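Local coordinates for protein rhamnosidase B (Bacillus sp., PDB 2OKX) that hydrolyses alpha-L-rhamnosidic bonds as a glycoside hydrolase of family 78, probably releasing L-rhamnose from the ends of rhamnosides, at residues S29-A34 with G85-I90; G270-G275 with L367-P372; S538-D543 with L898-G903; P612-Q617 with V657-T662. One frame throughout, in Å; residues are numbered along the deposited sequence.

How the contacts relate
The four contacts are spread widely over a long, many-domain chain, and none touches another. Contact 1 pairs strands 22-31 and 87-96 in the N-terminal beta region. Contact 2 follows along the chain, joining a hairpin and helix 362-370 of domain D2; its centre is about 66 Å from those of contacts 1 and 3. Contact 3 pairs strand 538-541, just ahead of the barrel helices, with strand 900-906 of the C-terminal domain. Contact 4 is nested in the loop that contact 3 closes and lies among the barrel helices, the two centres about 41 Å apart. Contact 3 thus ties together the two ends of the helical region that holds contact 4.

Contact 1 (S29-A34 with G85-I90); sequences SFDAPA and GVRNTI
With CG set between its backbone N and carbonyl carbon (chi1 67°), Phe30 holds its ring beside the neighbouring strand, where the antiparallel pairing sets Asn88 CB over one ring face. The Asn88 chi1 of -75° swings the amide along the ring toward Ala32. The CH-pi contact puts Asn88 CB 4.0 Å from the Phe30 centroid, the amide plane only 25° from the ring's. Ile90 comes in at the ring edge, CG1 lying 3.9 Å from Phe30 CE1. Asn88 ND2 sits tightly against Ala32 CB at 3.0 Å, while Asn88 OD1 is gripped by Asn55 ND2 and Arg83 N, which fix the rotation of the amide. Phe30 and Asn88 also form an antiparallel hydrogen-bonded pair: Phe30 N reaches Asn88 O at 3.0 Å, and Asn88 N reaches Phe30 O at 2.7 Å. Past the strand ends, Ala32 N binds Val86 O at 3.1 Å and Gly85 N binds Pro33 O at 2.7 Å. On the other sheet face Ser29 OG and Thr89 OG1 share a weak bond of 3.4 Å, and the extended Arg87 carries NH1 to Pro166 O. Shortening Phe30 to an alanine would probably leave Asn88 CB and Ile90 CG1 without their aromatic partner and open a gap between this sheet and strands 110-117 and 120-124. Strands 22-31 and 87-96 lie side by side in an antiparallel sheet. Phe30 and Ile90 project from it onto Ile115 of strand 110-117, and Phe30 also meets Leu122 and Ala123 of strand 120-124, packing two sheets together as in a beta-sandwich.

Contact 2 (G270-G275 with L367-P372); sequences GVWVDG and LPEAAP
Trp272, on the first strand of a beta-hairpin whose tight type I' turn is formed by Asp274 and Gly275, packs against Pro368 near the C-terminal end of helix 362-370 in domain D2. The apolar part is a CH-pi contact: Pro368 CB stands almost squarely over the five-membered ring of Trp272, 3.7 Å from its centroid. One direct hydrogen bond crosses the contact, from Trp272 NE1 to Glu369 OE1 at 2.9 Å. The donor approaches from above the carboxylate plane, which stands 83° from the indole. A bend in the Glu369 chain (chi2 73°) brings OE1 to the indole edge, while OE2 binds a glycerol. A leucine in place of Trp272 would probably leave Glu369 OE1 without its N-H donor and Pro368 without the flat surface it covers. Weaker CA-H...O contacts join the turn to the last helical turn and the residues just past it: Asp274 CA lies 3.2 Å from Pro372 O, and Gly275 CA 3.6 Å from Pro368 O. On the neighbouring strand 297-309, Trp272 touches Leu302 and Asp304. Solvent completes the link, water 1 donating to Asp274 OD1 at 2.5 Å and to Pro372 O at 2.6 Å.

Contact 3 (S538-D543 with L898-G903); sequences SFRCSD and LTWAEG. With GOL (glycerol), chain I.
Arg540 and Trp900 meet where strand 538-541, outermost in a mixed sheet, pairs antiparallel with strand 900-906, joining the start of the helical catalytic region to the beta-sheet of the C-terminal domain. Main-chain bonds run both ways between Arg540 and Glu902, a hydrogen-bonded pair. Their side chains lie alongside each other, pointing the same way, and Arg540 NH1 forms a salt bridge to Glu902 OE1 at 2.6 Å, meeting it from above the carboxylate plane. Water 2 doubles the link, accepting from Arg540 NE at 2.7 Å and donating to Glu902 OE1 at 2.6 Å. The guanidinium turns one face to Trp900 CZ3, and its NH2 approaches the indole edge, 3.5 Å from Trp900 CH2. With CG between backbone N and carbonyl carbon (chi1 62°), the Trp900 indole folds back over the partner segment 538-543: the peptide joining Cys541 and Ser542 covers one face, and Ser542 CB makes a CH-pi contact 3.7 Å from the five-membered ring centroid. Ser542 N donates to Trp900 O at 3.1 Å, and Ser542 OG accepts from Thr899 N at 3.0 Å. Asp543 N-caps helix 544-559 and forms a salt bridge with Arg825. A glycerol, probably from the crystallisation liquor, bridges the two segments, its O2 donating to Ser542 O while its O1 accepts from Trp900 NE1 at 3.0 Å.

Contact 4 (P612-Q617 with V657-T662); sequences PLYLDQ and VKHTLT
Pro612 O receives the hydroxyl of Thr660 in a short hydrogen bond, with Thr660 OG1 2.7 Å away and in the carbonyl plane. Thr660 CA adds a CA-H...O contact to the same Pro612 O at 3.3 Å. The threonine can reach the loop because OG1 extends opposite its backbone N (chi1 -167°), which carries it to Pro612 O, while the helix backbone presents CB to Tyr614. Thr660 CB lies over the face of the Tyr614 ring, 3.8 Å from the centroid in a CH-pi contact, and Pro612 O also lies over that face, likewise toward the rim. The hydroxyl end of the tyrosine meets the preceding helix residue: Tyr614 OH is in the plane of the His659 imidazole, at its edge, 3.4 Å from CD2. The tyrosine's polar bond is to Ala656 O, one turn back on the helix. His659 also touches the loop at Pro612, its NE2 3.6 Å from Pro612 CB. Here a loop between helices 595-603 and 627-644 lies against helix 647-665 in the (alpha/alpha)6 barrel expected of this family's catalytic domain. Trp633 of helix 627-644 meets Tyr614 edge-to-face, and Leu613 O is held by Thr630 OG1 and Tyr664 OH. Loop and helix thus exchange hydroxyls for carbonyls: Thr660 serves the loop and Tyr614 the helix. These two hydroxyl-to-carbonyl bonds involve neutral groups, and in this buried contact they satisfy polar atoms while fixing the tyrosine ring against the threonine.

Contact 1 (S29-A34 with G85-I90)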
loop_
_atom_site.group_PDB
_atom_site.type_symbol
_atom_site.label_atom_id
_atom_site.label_comp_id
_atom_site.label_asym_id
_atom_site.label_seq_id
_atom_site.Cartn_x
_atom_site.Cartn_y
_atom_site.Cartn_z
ATOM N N SER A 29 27.902 -21.751 -6.965
ATOM C CA SER A 29 28.966 -21.416 -7.896
ATOM C C SER A 29 28.982 -22.383 -9.063
ATOM O O SER A 29 28.412 -23.471 -8.993
ATOM C CB SER A 29 30.323 -21.444 -7.191
ATOM O OG SER A 29 30.394 -20.454 -6.179
ATOM N N PHE A 30 29.634 -21.971 -10.141
ATOM C CA PHE A 30 29.747 -22.794 -11.332
ATOM C C PHE A 30 30.827 -22.218 -12.236
ATOM O O PHE A 30 31.160 -21.036 -12.149
ATOM C CB PHE A 30 28.418 -22.838 -12.093
ATOM C CG PHE A 30 28.020 -21.522 -12.702
ATOM C CD1 PHE A 30 27.505 -20.500 -11.912
ATOM C CD2 PHE A 30 28.170 -21.303 -14.068
ATOM C CE1 PHE A 30 27.143 -19.278 -12.472
ATOM C CE2 PHE A 30 27.811 -20.082 -14.639
ATOM C CZ PHE A 30 27.297 -19.068 -13.838
ATOM N N ASP A 31 31.377 -23.064 -13.096
ATOM C CA ASP A 31 32.407 -22.633 -14.023
ATOM C C ASP A 31 31.728 -22.282 -15.340
ATOM O O ASP A 31 31.099 -23.134 -15.967
ATOM C CB ASP A 31 33.427 -23.753 -14.227
ATOM C CG ASP A 31 34.120 -24.149 -12.936
ATOM O OD1 ASP A 31 34.918 -25.110 -12.953
ATOM O OD2 ASP A 31 33.870 -23.497 -11.901
ATOM N N ALA A 32 31.841 -21.022 -15.745
ATOM C CA ALA A 32 31.232 -20.566 -16.986
ATOM C C ALA A 32 32.147 -20.857 -18.170
ATOM O O ALA A 32 33.365 -20.701 -18.082
ATOM C CB ALA A 32 30.938 -19.076 -16.907
ATOM N N PRO A 33 31.565 -21.280 -19.302
ATOM C CA PRO A 33 32.352 -21.589 -20.499
ATOM C C PRO A 33 33.216 -20.413 -20.947
ATOM O O PRO A 33 32.973 -19.268 -20.559
ATOM C CB PRO A 33 31.282 -21.954 -21.527
ATOM C CG PRO A 33 30.104 -21.131 -21.092
ATOM C CD PRO A 33 30.123 -21.332 -19.598
ATOM N N ALA A 34 34.228 -20.705 -21.760
ATOM C CA ALA A 34 35.126 -19.674 -22.266
ATOM C C ALA A 34 34.352 -18.695 -23.141
ATOM O O ALA A 34 34.732 -17.529 -23.276
ATOM C CB ALA A 34 36.255 -20.311 -23.066
ATOM N N GLY A 85 34.851 -18.319 -18.874
ATOM C CA GLY A 85 36.010 -19.162 -18.648
ATOM C C GLY A 85 36.470 -19.342 -17.216
ATOM O O GLY A 85 37.451 -20.045 -16.975
ATOM N N VAL A 86 35.783 -18.724 -16.261
ATOM C CA VAL A 86 36.182 -18.858 -14.864
ATOM C C VAL A 86 35.010 -19.143 -13.927
ATOM O O VAL A 86 33.854 -19.202 -14.352
ATOM C CB VAL A 86 36.911 -17.590 -14.366
ATOM C CG1 VAL A 86 38.191 -17.381 -15.163
ATOM C CG2 VAL A 86 36.000 -16.385 -14.498
ATOM N N ARG A 87 35.327 -19.329 -12.650
ATOM C CA ARG A 87 34.321 -19.607 -11.633
ATOM C C ARG A 87 33.456 -18.382 -11.364
ATOM O O ARG A 87 33.965 -17.279 -11.168
ATOM C CB ARG A 87 34.999 -20.062 -10.336
ATOM C CG ARG A 87 34.083 -20.106 -9.121
ATOM C CD ARG A 87 34.795 -20.734 -7.933
ATOM N NE ARG A 87 34.105 -20.480 -6.671
ATOM C CZ ARG A 87 34.043 -19.291 -6.078
ATOM N NH1 ARG A 87 33.391 -19.150 -4.930
ATOM N NH2 ARG A 87 34.639 -18.241 -6.630
ATOM N N ASN A 88 32.145 -18.597 -11.367
ATOM C CA ASN A 88 31.166 -17.542 -11.130
ATOM C C ASN A 88 30.373 -17.876 -9.874
ATOM O O ASN A 88 30.187 -19.048 -9.546
ATOM C CB ASN A 88 30.217 -17.434 -12.323
ATOM C CG ASN A 88 30.858 -16.761 -13.520
ATOM O OD1 ASN A 88 30.773 -15.544 -13.680
ATOM N ND2 ASN A 88 31.516 -17.550 -14.362
ATOM N N THR A 89 29.904 -16.846 -9.177
ATOM C CA THR A 89 29.139 -17.050 -7.957
ATOM C C THR A 89 27.767 -16.383 -7.978
ATOM O O THR A 89 27.638 -15.203 -8.311
ATOM C CB THR A 89 29.904 -16.518 -6.736
ATOM O OG1 THR A 89 31.171 -17.183 -6.644
ATOM C CG2 THR A 89 29.107 -16.762 -5.458
ATOM N N ILE A 90 26.744 -17.156 -7.622
ATOM C CA ILE A 90 25.379 -16.655 -7.551
ATOM C C ILE A 90 25.026 -16.614 -6.074
ATOM O O ILE A 90 25.188 -17.610 -5.365
ATOM C CB ILE A 90 24.378 -17.585 -8.263
ATOM C CG1 ILE A 90 24.794 -17.799 -9.719
ATOM C CG2 ILE A 90 22.982 -16.985 -8.195
ATOM C CD1 ILE A 90 24.849 -16.522 -10.542
#

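Contact 2 (G270-G275 with L367-P372)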
loop_
_atom_site.group_PDB
_atom_site.type_symbol
_atom_site.label_atom_id
_atom_site.label_comp_id
_atom_site.label_asym_id
_atom_site.label_seq_id
_atom_site.Cartn_x
_atom_site.Cartn_y
_atom_site.Cartn_z
ATOM N N GLY A 270 -9.769 -0.738 28.837
ATOM C CA GLY A 270 -8.972 0.049 29.759
ATOM C C GLY A 270 -7.735 -0.610 30.334
ATOM O O GLY A 270 -7.314 -1.686 29.900
ATOM N N VAL A 271 -7.154 0.060 31.323
ATOM C CA VAL A 271 -5.953 -0.407 31.996
ATOM C C VAL A 271 -6.207 -0.492 33.500
ATOM O O VAL A 271 -6.779 0.425 34.098
ATOM C CB VAL A 271 -4.769 0.560 31.752
ATOM C CG1 VAL A 271 -3.554 0.119 32.561
ATOM C CG2 VAL A 271 -4.426 0.607 30.262
ATOM N N TRP A 272 -5.782 -1.600 34.097
ATOM C CA TRP A 272 -5.939 -1.825 35.528
ATOM C C TRP A 272 -4.567 -1.982 36.184
ATOM O O TRP A 272 -3.666 -2.606 35.621
ATOM C CB TRP A 272 -6.761 -3.097 35.779
ATOM C CG TRP A 272 -8.247 -2.935 35.599
ATOM C CD1 TRP A 272 -9.178 -2.765 36.584
ATOM C CD2 TRP A 272 -8.969 -2.932 34.360
ATOM N NE1 TRP A 272 -10.435 -2.659 36.037
ATOM C CE2 TRP A 272 -10.336 -2.757 34.674
ATOM C CE3 TRP A 272 -8.596 -3.060 33.015
ATOM C CZ2 TRP A 272 -11.333 -2.706 33.691
ATOM C CZ3 TRP A 272 -9.587 -3.009 32.037
ATOM C CH2 TRP A 272 -10.940 -2.833 32.383
ATOM N N VAL A 273 -4.420 -1.409 37.374
ATOM C CA VAL A 273 -3.177 -1.500 38.133
ATOM C C VAL A 273 -3.559 -1.912 39.552
ATOM O O VAL A 273 -4.297 -1.199 40.234
ATOM C CB VAL A 273 -2.433 -0.147 38.171
ATOM C CG1 VAL A 273 -1.206 -0.249 39.067
ATOM C CG2 VAL A 273 -2.016 0.251 36.758
ATOM N N ASP A 274 -3.061 -3.067 39.985
ATOM C CA ASP A 274 -3.377 -3.578 41.313
ATOM C C ASP A 274 -4.892 -3.749 41.447
ATOM O O ASP A 274 -5.463 -3.510 42.508
ATOM C CB ASP A 274 -2.869 -2.619 42.400
ATOM C CG ASP A 274 -1.360 -2.447 42.371
ATOM O OD1 ASP A 274 -0.649 -3.448 42.148
ATOM O OD2 ASP A 274 -0.883 -1.315 42.586
ATOM N N GLY A 275 -5.536 -4.148 40.354
ATOM C CA GLY A 275 -6.972 -4.356 40.368
ATOM C C GLY A 275 -7.825 -3.102 40.301
ATOM O O GLY A 275 -9.053 -3.185 40.344
ATOM N N LEU A 367 -12.132 -11.094 36.332
ATOM C CA LEU A 367 -10.678 -11.030 36.426
ATOM C C LEU A 367 -10.011 -9.729 36.865
ATOM O O LEU A 367 -9.273 -9.713 37.853
ATOM C CB LEU A 367 -10.056 -11.495 35.108
ATOM C CG LEU A 367 -8.532 -11.604 35.059
ATOM C CD1 LEU A 367 -7.994 -12.218 36.335
ATOM C CD2 LEU A 367 -8.144 -12.444 33.857
ATOM N N PRO A 368 -10.256 -8.620 36.149
ATOM C CA PRO A 368 -9.618 -7.360 36.545
ATOM C C PRO A 368 -9.624 -7.097 38.048
ATOM O O PRO A 368 -8.572 -7.052 38.686
ATOM C CB PRO A 368 -10.416 -6.318 35.770
ATOM C CG PRO A 368 -10.779 -7.046 34.530
ATOM C CD PRO A 368 -11.227 -8.390 35.067
ATOM N N GLU A 369 -10.814 -6.931 38.610
ATOM C CA GLU A 369 -10.953 -6.655 40.032
ATOM C C GLU A 369 -10.752 -7.880 40.928
ATOM O O GLU A 369 -10.414 -7.744 42.101
ATOM C CB GLU A 369 -12.324 -6.030 40.307
ATOM C CG GLU A 369 -12.486 -4.593 39.796
ATOM C CD GLU A 369 -12.615 -4.487 38.277
ATOM O OE1 GLU A 369 -12.660 -3.347 37.763
ATOM O OE2 GLU A 369 -12.679 -5.536 37.598
ATOM N N ALA A 370 -10.945 -9.071 40.372
ATOM C CA ALA A 370 -10.802 -10.309 41.133
ATOM C C ALA A 370 -9.354 -10.749 41.348
ATOM O O ALA A 370 -9.092 -11.669 42.126
ATOM C CB ALA A 370 -11.585 -11.423 40.453
ATOM N N ALA A 371 -8.416 -10.107 40.657
ATOM C CA ALA A 371 -7.005 -10.456 40.801
ATOM C C ALA A 371 -6.141 -9.204 40.911
ATOM O O ALA A 371 -5.385 -8.878 39.997
ATOM C CB ALA A 371 -6.551 -11.305 39.620
ATOM N N PRO A 372 -6.238 -8.491 42.043
ATOM C CA PRO A 372 -5.465 -7.269 42.279
ATOM C C PRO A 372 -3.971 -7.516 42.488
ATOM O O PRO A 372 -3.178 -6.576 42.514
ATOM C CB PRO A 372 -6.135 -6.682 43.515
ATOM C CG PRO A 372 -6.531 -7.908 44.276
ATOM C CD PRO A 372 -7.111 -8.786 43.193
HETATM O O HOH W 1 -0.680 -5.913 42.761
#

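Contact 3 (S538-D543 with L898-G903)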
loop_
_atom_site.group_PDB
_atom_site.type_symbol
_atom_site.label_atom_id
_atom_site.label_comp_id
_atom_site.label_asym_id
_atom_site.label_seq_id
_atom_site.Cartn_x
_atom_site.Cartn_y
_atom_site.Cartn_z
ATOM N N SER A 538 2.443 15.026 -20.839
ATOM C CA SER A 538 2.645 16.320 -20.203
ATOM C C SER A 538 1.446 17.244 -20.315
ATOM O O SER A 538 0.537 17.027 -21.125
ATOM C CB SER A 538 3.881 17.027 -20.786
ATOM O OG SER A 538 3.712 17.342 -22.156
ATOM N N PHE A 539 1.459 18.272 -19.472
ATOM C CA PHE A 539 0.419 19.286 -19.463
ATOM C C PHE A 539 0.904 20.527 -18.731
ATOM O O PHE A 539 1.459 20.430 -17.638
ATOM C CB PHE A 539 -0.850 18.789 -18.770
ATOM C CG PHE A 539 -1.912 19.852 -18.641
ATOM C CD1 PHE A 539 -2.841 20.055 -19.657
ATOM C CD2 PHE A 539 -1.931 20.704 -17.532
ATOM C CE1 PHE A 539 -3.771 21.094 -19.573
ATOM C CE2 PHE A 539 -2.850 21.743 -17.441
ATOM C CZ PHE A 539 -3.773 21.942 -18.463
ATOM N N ARG A 540 0.706 21.685 -19.350
ATOM C CA ARG A 540 1.051 22.972 -18.741
ATOM C C ARG A 540 0.061 23.983 -19.289
ATOM O O ARG A 540 -0.362 23.873 -20.440
ATOM C CB ARG A 540 2.468 23.431 -19.107
ATOM C CG ARG A 540 3.586 22.553 -18.589
ATOM C CD ARG A 540 4.954 23.164 -18.897
ATOM N NE ARG A 540 5.004 23.776 -20.226
ATOM C CZ ARG A 540 4.952 25.089 -20.442
ATOM N NH1 ARG A 540 4.998 25.571 -21.674
ATOM N NH2 ARG A 540 4.870 25.925 -19.417
ATOM N N CYS A 541 -0.316 24.961 -18.472
ATOM C CA CYS A 541 -1.248 25.978 -18.921
ATOM C C CYS A 541 -0.960 27.311 -18.237
ATOM O O CYS A 541 -0.052 27.411 -17.406
ATOM C CB CYS A 541 -2.691 25.536 -18.659
ATOM S SG CYS A 541 -3.190 25.490 -16.927
ATOM N N SER A 542 -1.735 28.331 -18.591
ATOM C CA SER A 542 -1.552 29.670 -18.038
ATOM C C SER A 542 -1.804 29.761 -16.530
ATOM O O SER A 542 -1.422 30.740 -15.891
ATOM C CB SER A 542 -2.471 30.656 -18.767
ATOM O OG SER A 542 -3.831 30.296 -18.602
ATOM N N ASP A 543 -2.443 28.747 -15.968
ATOM C CA ASP A 543 -2.758 28.731 -14.545
ATOM C C ASP A 543 -1.715 27.894 -13.790
ATOM O O ASP A 543 -1.740 26.667 -13.836
ATOM C CB ASP A 543 -4.157 28.141 -14.337
ATOM C CG ASP A 543 -4.633 28.243 -12.897
ATOM O OD1 ASP A 543 -3.796 28.139 -11.979
ATOM O OD2 ASP A 543 -5.852 28.408 -12.682
ATOM N N LEU A 898 -8.678 29.890 -19.193
ATOM C CA LEU A 898 -7.242 29.842 -19.462
ATOM C C LEU A 898 -6.890 30.610 -20.740
ATOM O O LEU A 898 -7.716 30.721 -21.650
ATOM C CB LEU A 898 -6.795 28.386 -19.606
ATOM C CG LEU A 898 -7.109 27.462 -18.423
ATOM C CD1 LEU A 898 -6.666 26.039 -18.754
ATOM C CD2 LEU A 898 -6.397 27.974 -17.163
ATOM N N THR A 899 -5.671 31.142 -20.813
ATOM C CA THR A 899 -5.260 31.879 -22.008
ATOM C C THR A 899 -4.452 30.994 -22.953
ATOM O O THR A 899 -4.361 31.268 -24.152
ATOM C CB THR A 899 -4.447 33.140 -21.653
ATOM O OG1 THR A 899 -3.329 32.786 -20.833
ATOM C CG2 THR A 899 -5.323 34.132 -20.910
ATOM N N TRP A 900 -3.867 29.932 -22.408
ATOM C CA TRP A 900 -3.095 28.984 -23.209
ATOM C C TRP A 900 -2.908 27.676 -22.458
ATOM O O TRP A 900 -3.078 27.615 -21.242
ATOM C CB TRP A 900 -1.716 29.549 -23.594
ATOM C CG TRP A 900 -0.797 29.859 -22.433
ATOM C CD1 TRP A 900 -0.683 31.050 -21.774
ATOM C CD2 TRP A 900 0.110 28.954 -21.782
ATOM N NE1 TRP A 900 0.235 30.945 -20.753
ATOM C CE2 TRP A 900 0.736 29.669 -20.734
ATOM C CE3 TRP A 900 0.450 27.609 -21.981
ATOM C CZ2 TRP A 900 1.684 29.085 -19.885
ATOM C CZ3 TRP A 900 1.399 27.023 -21.133
ATOM C CH2 TRP A 900 2.001 27.763 -20.100
ATOM N N ALA A 901 -2.585 26.626 -23.203
ATOM C CA ALA A 901 -2.339 25.308 -22.627
ATOM C C ALA A 901 -1.642 24.461 -23.674
ATOM O O ALA A 901 -1.756 24.717 -24.877
ATOM C CB ALA A 901 -3.644 24.650 -22.206
ATOM N N GLU A 902 -0.905 23.460 -23.219
ATOM C CA GLU A 902 -0.210 22.573 -24.136
ATOM C C GLU A 902 0.123 21.278 -23.412
ATOM O O GLU A 902 0.242 21.251 -22.188
ATOM C CB GLU A 902 1.055 23.247 -24.671
ATOM C CG GLU A 902 1.999 23.741 -23.597
ATOM C CD GLU A 902 2.894 24.853 -24.097
ATOM O OE1 GLU A 902 4.128 24.732 -23.948
ATOM O OE2 GLU A 902 2.360 25.852 -24.636
ATOM N N GLY A 903 0.251 20.197 -24.166
ATOM C CA GLY A 903 0.548 18.930 -23.539
ATOM C C GLY A 903 0.791 17.859 -24.572
ATOM O O GLY A 903 0.722 18.112 -25.780
HETATM C C1 GOL I . 1.898 32.640 -18.538
HETATM O O1 GOL I . 1.270 33.431 -19.373
HETATM C C2 GOL I . 1.386 32.866 -17.109
HETATM O O2 GOL I . -0.025 32.633 -17.036
HETATM C C3 GOL I . 2.124 31.930 -16.152
HETATM O O3 GOL I . 1.646 32.124 -14.819
HETATM O O HOH W 2 5.255 22.770 -22.712
#

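Contact 4 (P612-Q617 with V657-T662)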
loop_
_atom_site.group_PDB
_atom_site.type_symbol
_atom_site.label_atom_id
_atom_site.label_comp_id
_atom_site.label_asym_id
_atom_site.label_seq_id
_atom_site.Cartn_x
_atom_site.Cartn_y
_atom_site.Cartn_z
ATOM N N PRO A 612 -16.868 -15.883 -6.367
ATOM C CA PRO A 612 -17.211 -15.457 -7.726
ATOM C C PRO A 612 -17.435 -13.950 -7.823
ATOM O O PRO A 612 -17.508 -13.396 -8.920
ATOM C CB PRO A 612 -18.479 -16.256 -8.023
ATOM C CG PRO A 612 -19.123 -16.358 -6.675
ATOM C CD PRO A 612 -17.941 -16.717 -5.796
ATOM N N LEU A 613 -17.552 -13.295 -6.670
ATOM C CA LEU A 613 -17.760 -11.851 -6.625
ATOM C C LEU A 613 -16.422 -11.113 -6.748
ATOM O O LEU A 613 -16.390 -9.900 -6.974
ATOM C CB LEU A 613 -18.464 -11.457 -5.323
ATOM C CG LEU A 613 -19.829 -12.114 -5.071
ATOM C CD1 LEU A 613 -20.413 -11.588 -3.767
ATOM C CD2 LEU A 613 -20.775 -11.825 -6.237
ATOM N N TYR A 614 -15.335 -11.866 -6.591
ATOM C CA TYR A 614 -13.961 -11.368 -6.703
ATOM C C TYR A 614 -13.493 -10.452 -5.574
ATOM O O TYR A 614 -14.224 -9.565 -5.131
ATOM C CB TYR A 614 -13.765 -10.677 -8.061
ATOM C CG TYR A 614 -13.948 -11.600 -9.259
ATOM C CD1 TYR A 614 -13.992 -11.092 -10.557
ATOM C CD2 TYR A 614 -14.088 -12.981 -9.091
ATOM C CE1 TYR A 614 -14.170 -11.936 -11.660
ATOM C CE2 TYR A 614 -14.267 -13.831 -10.181
ATOM C CZ TYR A 614 -14.308 -13.305 -11.461
ATOM O OH TYR A 614 -14.489 -14.149 -12.537
ATOM N N LEU A 615 -12.259 -10.677 -5.121
ATOM C CA LEU A 615 -11.659 -9.897 -4.038
ATOM C C LEU A 615 -11.381 -8.448 -4.421
ATOM O O LEU A 615 -11.066 -8.155 -5.574
ATOM C CB LEU A 615 -10.362 -10.563 -3.565
ATOM C CG LEU A 615 -10.488 -11.521 -2.373
ATOM C CD1 LEU A 615 -11.630 -12.495 -2.606
ATOM C CD2 LEU A 615 -9.173 -12.260 -2.163
ATOM N N ASP A 616 -11.496 -7.552 -3.442
ATOM C CA ASP A 616 -11.278 -6.127 -3.665
ATOM C C ASP A 616 -9.801 -5.725 -3.741
ATOM O O ASP A 616 -9.478 -4.599 -4.117
ATOM C CB ASP A 616 -12.034 -5.309 -2.605
ATOM C CG ASP A 616 -11.842 -5.842 -1.193
ATOM O OD1 ASP A 616 -12.753 -5.637 -0.360
ATOM O OD2 ASP A 616 -10.787 -6.448 -0.911
ATOM N N GLN A 617 -8.915 -6.647 -3.371
ATOM C CA GLN A 617 -7.468 -6.445 -3.462
ATOM C C GLN A 617 -6.851 -7.828 -3.672
ATOM O O GLN A 617 -7.278 -8.801 -3.050
ATOM C CB GLN A 617 -6.890 -5.736 -2.215
ATOM C CG GLN A 617 -7.639 -5.930 -0.906
ATOM C CD GLN A 617 -7.346 -7.262 -0.249
ATOM O OE1 GLN A 617 -6.203 -7.554 0.112
ATOM N NE2 GLN A 617 -8.381 -8.078 -0.087
ATOM N N VAL A 657 -15.428 -12.028 -16.777
ATOM C CA VAL A 657 -16.368 -10.923 -16.621
ATOM C C VAL A 657 -17.797 -11.451 -16.535
ATOM O O VAL A 657 -18.574 -11.044 -15.671
ATOM C CB VAL A 657 -16.267 -9.934 -17.807
ATOM C CG1 VAL A 657 -17.371 -8.894 -17.718
ATOM C CG2 VAL A 657 -14.901 -9.256 -17.799
ATOM N N LYS A 658 -18.132 -12.359 -17.445
ATOM C CA LYS A 658 -19.460 -12.963 -17.490
ATOM C C LYS A 658 -19.720 -13.731 -16.194
ATOM O O LYS A 658 -20.785 -13.614 -15.584
ATOM C CB LYS A 658 -19.541 -13.910 -18.689
ATOM C CG LYS A 658 -20.876 -14.603 -18.887
ATOM C CD LYS A 658 -20.817 -15.509 -20.111
ATOM C CE LYS A 658 -22.142 -16.206 -20.358
ATOM N NZ LYS A 658 -23.240 -15.226 -20.575
ATOM N N HIS A 659 -18.723 -14.505 -15.780
ATOM C CA HIS A 659 -18.803 -15.309 -14.569
ATOM C C HIS A 659 -19.195 -14.514 -13.322
ATOM O O HIS A 659 -20.125 -14.887 -12.610
ATOM C CB HIS A 659 -17.464 -16.011 -14.330
ATOM C CG HIS A 659 -17.408 -16.797 -13.058
ATOM N ND1 HIS A 659 -18.196 -17.905 -12.829
ATOM C CD2 HIS A 659 -16.666 -16.627 -11.938
ATOM C CE1 HIS A 659 -17.941 -18.383 -11.624
ATOM N NE2 HIS A 659 -17.016 -17.626 -11.063
ATOM N N THR A 660 -18.492 -13.415 -13.058
ATOM C CA THR A 660 -18.788 -12.619 -11.874
ATOM C C THR A 660 -20.129 -11.889 -11.960
ATOM O O THR A 660 -20.856 -11.802 -10.967
ATOM C CB THR A 660 -17.654 -11.600 -11.579
ATOM O OG1 THR A 660 -17.837 -11.059 -10.265
ATOM C CG2 THR A 660 -17.659 -10.465 -12.597
ATOM N N LEU A 661 -20.468 -11.369 -13.138
ATOM C CA LEU A 661 -21.742 -10.672 -13.293
ATOM C C LEU A 661 -22.905 -11.634 -13.070
ATOM O O LEU A 661 -23.928 -11.263 -12.494
ATOM C CB LEU A 661 -21.854 -10.043 -14.683
ATOM C CG LEU A 661 -21.080 -8.736 -14.882
ATOM C CD1 LEU A 661 -21.252 -8.248 -16.317
ATOM C CD2 LEU A 661 -21.593 -7.692 -13.895
ATOM N N THR A 662 -22.740 -12.870 -13.525
ATOM C CA THR A 662 -23.773 -13.884 -13.359
ATOM C C THR A 662 -24.082 -14.060 -11.876
ATOM O O THR A 662 -25.245 -14.112 -11.476
ATOM C CB THR A 662 -23.324 -15.240 -13.944
ATOM O OG1 THR A 662 -23.194 -15.125 -15.366
ATOM C CG2 THR A 662 -24.338 -16.334 -13.610
#